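Long-range contact in bifunctional enzyme cysn/cysc (Mycobacterium tuberculosis, PDB 4BZP), which phosphorylates adenosine 5'-phosphosulfate at its 3'-hydroxyl with ATP, as the APS kinase part of the sulfate-activating complex: residues G5-F10 / V80-I85. Residues are numbered along the deposited sequence; the frame is centred on the assembly and turned at random.
Sequences GKTVWF and VLVPAI
The carbonyl oxygen of Val82 is approached by several groups at once: Phe10 N bonds to it at 2.9 Å, a water lies at longer range, and Ala84 N turns back on it weakly from two residues ahead. It marks the end of a parallel pairing in the core of a P-loop kinase fold, where strand 6-11, the central strand that runs into the phosphate-binding loop, lies beside strand 79-82. Upstream of this point the ladder is regular. Val8 bonds through both N and O, to Val80 O at 2.8 Å and to Val82 N, while Lys6 O accepts a nearly straight bond from Val80 N.

On one face of the sheet, Val82 sets CG1 over the six-membered ring of Trp9, 4.0 Å from its centroid and 18° off the normal, a CH-pi contact. The indole can lie there because its CG is anti to the backbone N (chi1 -167°), and Phe106 meets the same ring. Thr7 and Val80 stand side by side against helix 56-75, which packs on this face through Ala70; Thr7 OG1 is hydrogen-bonded to His99.

The other face carries Val8 and Leu81, which point the same way; Val8 CB meets Leu81 CD2 at 3.9 Å, and Leu81 also packs on Val25 of helix 18-31. With CG beside the backbone N (chi1 -68°), the Phe10 ring lies back along the neighbouring strand, near Leu81 CD2, and touches Lys18 of the ADP pocket. Beyond Val82 the strand gives way to a loop, and Pro83, whose side chain lies about 5 Å from the bound ADP, packs its CA on Phe10 CB. The water is within bonding reach of Phe10 O (2.8 Å) as well as Val82 O, with more acceptors around it than it has protons, and the Phe10 ring turns its edge to Val82 O, with CD1 3.4 Å from that oxygen.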
ATOM      1  N   GLY A   5       2.795 -12.677  -6.415  1.00 12.87           N
ATOM      2  CA  GLY A   5       1.996 -13.300  -5.384  1.00 10.78           C
ATOM      3  C   GLY A   5       0.516 -13.365  -5.791  1.00  9.90           C
ATOM      4  O   GLY A   5       0.163 -13.235  -6.956  1.00 10.21           O
ATOM      5  N   LYS A   6      -0.305 -13.548  -4.807  1.00  8.71           N
ATOM      6  CA  LYS A   6      -1.724 -13.802  -4.981  1.00  8.33           C
ATOM      7  C   LYS A   6      -2.406 -13.245  -3.774  1.00  7.54           C
ATOM      8  O   LYS A   6      -1.766 -13.023  -2.728  1.00  7.32           O
ATOM      9  CB  LYS A   6      -1.987 -15.308  -4.982  1.00  9.68           C
ATOM     10  CG  LYS A   6      -1.156 -16.135  -5.940  1.00 12.12           C
ATOM     11  CD  LYS A   6      -1.457 -17.591  -5.914  1.00 14.04           C
ATOM     12  CE  LYS A   6      -0.492 -18.320  -6.875  1.00 17.27           C
ATOM     13  NZ  LYS A   6      -0.638 -19.781  -6.634  1.00 20.82           N
ATOM     14  N   THR A   7      -3.731 -13.091  -3.875  1.00  6.64           N
ATOM     15  CA  THR A   7      -4.545 -12.619  -2.749  1.00  6.46           C
ATOM     16  C   THR A   7      -5.654 -13.559  -2.350  1.00  5.97           C
ATOM     17  O   THR A   7      -6.414 -14.027  -3.198  1.00  6.04           O
ATOM     18  CB  THR A   7      -5.164 -11.232  -3.043  1.00  6.06           C
ATOM     19  OG1 THR A   7      -4.077 -10.293  -3.211  1.00  5.73           O
ATOM     20  CG2 THR A   7      -6.111 -10.733  -1.940  1.00  6.19           C
ATOM     21  N   VAL A   8      -5.739 -13.845  -1.045  1.00  5.64           N
ATOM     22  CA  VAL A   8      -6.863 -14.519  -0.460  1.00  6.27           C
ATOM     23  C   VAL A   8      -7.727 -13.490   0.249  1.00  5.79           C
ATOM     24  O   VAL A   8      -7.267 -12.856   1.200  1.00  6.66           O
ATOM     25  CB  VAL A   8      -6.398 -15.592   0.541  1.00  7.07           C
ATOM     26  CG1 VAL A   8      -7.605 -16.295   1.145  1.00  8.75           C
ATOM     27  CG2 VAL A   8      -5.473 -16.576  -0.134  1.00  8.30           C
ATOM     28  N   TRP A   9      -8.955 -13.313  -0.202  1.00  5.88           N
ATOM     29  CA  TRP A   9      -9.894 -12.297   0.283  1.00  6.11           C
ATOM     30  C   TRP A   9     -10.946 -13.016   1.072  1.00  6.22           C
ATOM     31  O   TRP A   9     -11.834 -13.722   0.498  1.00  6.20           O
ATOM     32  CB  TRP A   9     -10.499 -11.556  -0.898  1.00  6.89           C
ATOM     33  CG  TRP A   9     -11.243 -10.309  -0.591  1.00  7.66           C
ATOM     34  CD1 TRP A   9     -12.536 -10.200  -0.288  1.00 10.27           C
ATOM     35  CD2 TRP A   9     -10.695  -8.966  -0.579  1.00  8.15           C
ATOM     36  NE1 TRP A   9     -12.846  -8.877  -0.052  1.00 10.98           N
ATOM     37  CE2 TRP A   9     -11.737  -8.103  -0.261  1.00  8.60           C
ATOM     38  CE3 TRP A   9      -9.436  -8.421  -0.819  1.00  7.43           C
ATOM     39  CZ2 TRP A   9     -11.546  -6.702  -0.175  1.00  8.41           C
ATOM     40  CZ3 TRP A   9      -9.289  -7.041  -0.709  1.00  8.46           C
ATOM     41  CH2 TRP A   9     -10.318  -6.257  -0.385  1.00  8.10           C
ATOM     42  N   PHE A  10     -10.902 -12.897   2.389  0.50  5.84           N
ATOM     43  CA  PHE A  10     -11.918 -13.483   3.191  0.50  5.96           C
ATOM     44  C   PHE A  10     -13.200 -12.678   3.148  0.50  6.25           C
ATOM     45  O   PHE A  10     -13.318 -11.483   2.733  0.50  6.37           O
ATOM     46  CB  PHE A  10     -11.471 -13.625   4.628  0.50  5.92           C
ATOM     47  CG  PHE A  10     -10.385 -14.615   4.822  0.50  5.69           C
ATOM     48  CD1 PHE A  10      -9.068 -14.243   4.655  0.50  6.06           C
ATOM     49  CD2 PHE A  10     -10.673 -15.929   5.143  0.50  6.02           C
ATOM     50  CE1 PHE A  10      -8.063 -15.165   4.788  0.50  5.93           C
ATOM     51  CE2 PHE A  10      -9.670 -16.855   5.273  0.50  5.77           C
ATOM     52  CZ  PHE A  10      -8.351 -16.458   5.153  0.50  5.95           C
ATOM     53  N   VAL A  80      -0.944 -12.499  -0.036  1.00  6.13           N
ATOM     54  CA  VAL A  80      -1.683 -11.519   0.770  1.00  5.99           C
ATOM     55  C   VAL A  80      -2.972 -12.137   1.307  1.00  5.76           C
ATOM     56  O   VAL A  80      -3.702 -12.753   0.541  1.00  6.45           O
ATOM     57  CB  VAL A  80      -2.014 -10.255  -0.024  1.00  5.99           C
ATOM     58  CG1 VAL A  80      -2.650  -9.171   0.851  1.00  6.62           C
ATOM     59  CG2 VAL A  80      -0.741  -9.682  -0.669  1.00  6.58           C
ATOM     60  N   LEU A  81      -3.226 -11.969   2.578  1.00  5.76           N
ATOM     61  CA  LEU A  81      -4.400 -12.539   3.260  1.00  6.09           C
ATOM     62  C   LEU A  81      -5.183 -11.391   3.823  1.00  5.76           C
ATOM     63  O   LEU A  81      -4.631 -10.610   4.643  1.00  6.14           O
ATOM     64  CB  LEU A  81      -3.933 -13.460   4.363  1.00  7.01           C
ATOM     65  CG  LEU A  81      -3.096 -14.630   3.847  1.00  8.37           C
ATOM     66  CD1 LEU A  81      -1.990 -15.052   4.788  1.00  8.68           C
ATOM     67  CD2 LEU A  81      -3.998 -15.819   3.558  1.00  9.21           C
ATOM     68  N   VAL A  82      -6.432 -11.213   3.402  1.00  5.52           N
ATOM     69  CA  VAL A  82      -7.237 -10.032   3.783  1.00  5.82           C
ATOM     70  C   VAL A  82      -8.448 -10.497   4.550  1.00  6.16           C
ATOM     71  O   VAL A  82      -9.438 -10.982   3.961  1.00  6.14           O
ATOM     72  CB  VAL A  82      -7.679  -9.268   2.546  1.00  6.32           C
ATOM     73  CG1 VAL A  82      -8.429  -7.996   2.959  1.00  6.95           C
ATOM     74  CG2 VAL A  82      -6.497  -8.936   1.670  1.00  6.56           C
ATOM     75  N   PRO A  83      -8.419 -10.339   5.895  1.00  6.08           N
ATOM     76  CA  PRO A  83      -9.539 -10.810   6.700  1.00  6.56           C
ATOM     77  C   PRO A  83     -10.615  -9.792   7.010  1.00  7.87           C
ATOM     78  O   PRO A  83     -11.070  -9.715   8.198  1.00 10.30           O
ATOM     79  CB  PRO A  83      -8.846 -11.234   7.977  1.00  6.87           C
ATOM     80  CG  PRO A  83      -7.728 -10.271   8.122  1.00  6.98           C
ATOM     81  CD  PRO A  83      -7.236 -10.045   6.728  1.00  6.82           C
ATOM     82  N   ALA A  84     -11.198  -9.219   5.985  1.00  7.94           N
ATOM     83  CA  ALA A  84     -12.255  -8.209   6.157  1.00  7.92           C
ATOM     84  C   ALA A  84     -13.623  -8.844   6.055  1.00  7.52           C
ATOM     85  O   ALA A  84     -13.816  -9.871   5.392  1.00  8.50           O
ATOM     86  CB  ALA A  84     -12.085  -7.101   5.142  1.00 10.05           C
ATOM     87  N   ILE A  85     -14.591  -8.251   6.714  1.00  6.74           N
ATOM     88  CA  ILE A  85     -15.943  -8.758   6.695  1.00  6.31           C
ATOM     89  C   ILE A  85     -16.456  -8.773   5.266  1.00  6.68           C
ATOM     90  O   ILE A  85     -17.080  -9.766   4.841  1.00  6.09           O
ATOM     91  CB  ILE A  85     -16.872  -7.973   7.609  1.00  6.18           C
ATOM     92  CG1 ILE A  85     -16.499  -8.253   9.070  1.00  6.38           C
ATOM     93  CG2 ILE A  85     -18.366  -8.343   7.403  1.00  6.43           C
ATOM     94  CD1 ILE A  85     -17.210  -7.379  10.049  1.00  7.05           C
TER
HETATM   95  O   HOH W   1     -11.885  -9.108   2.794  1.00 17.06           O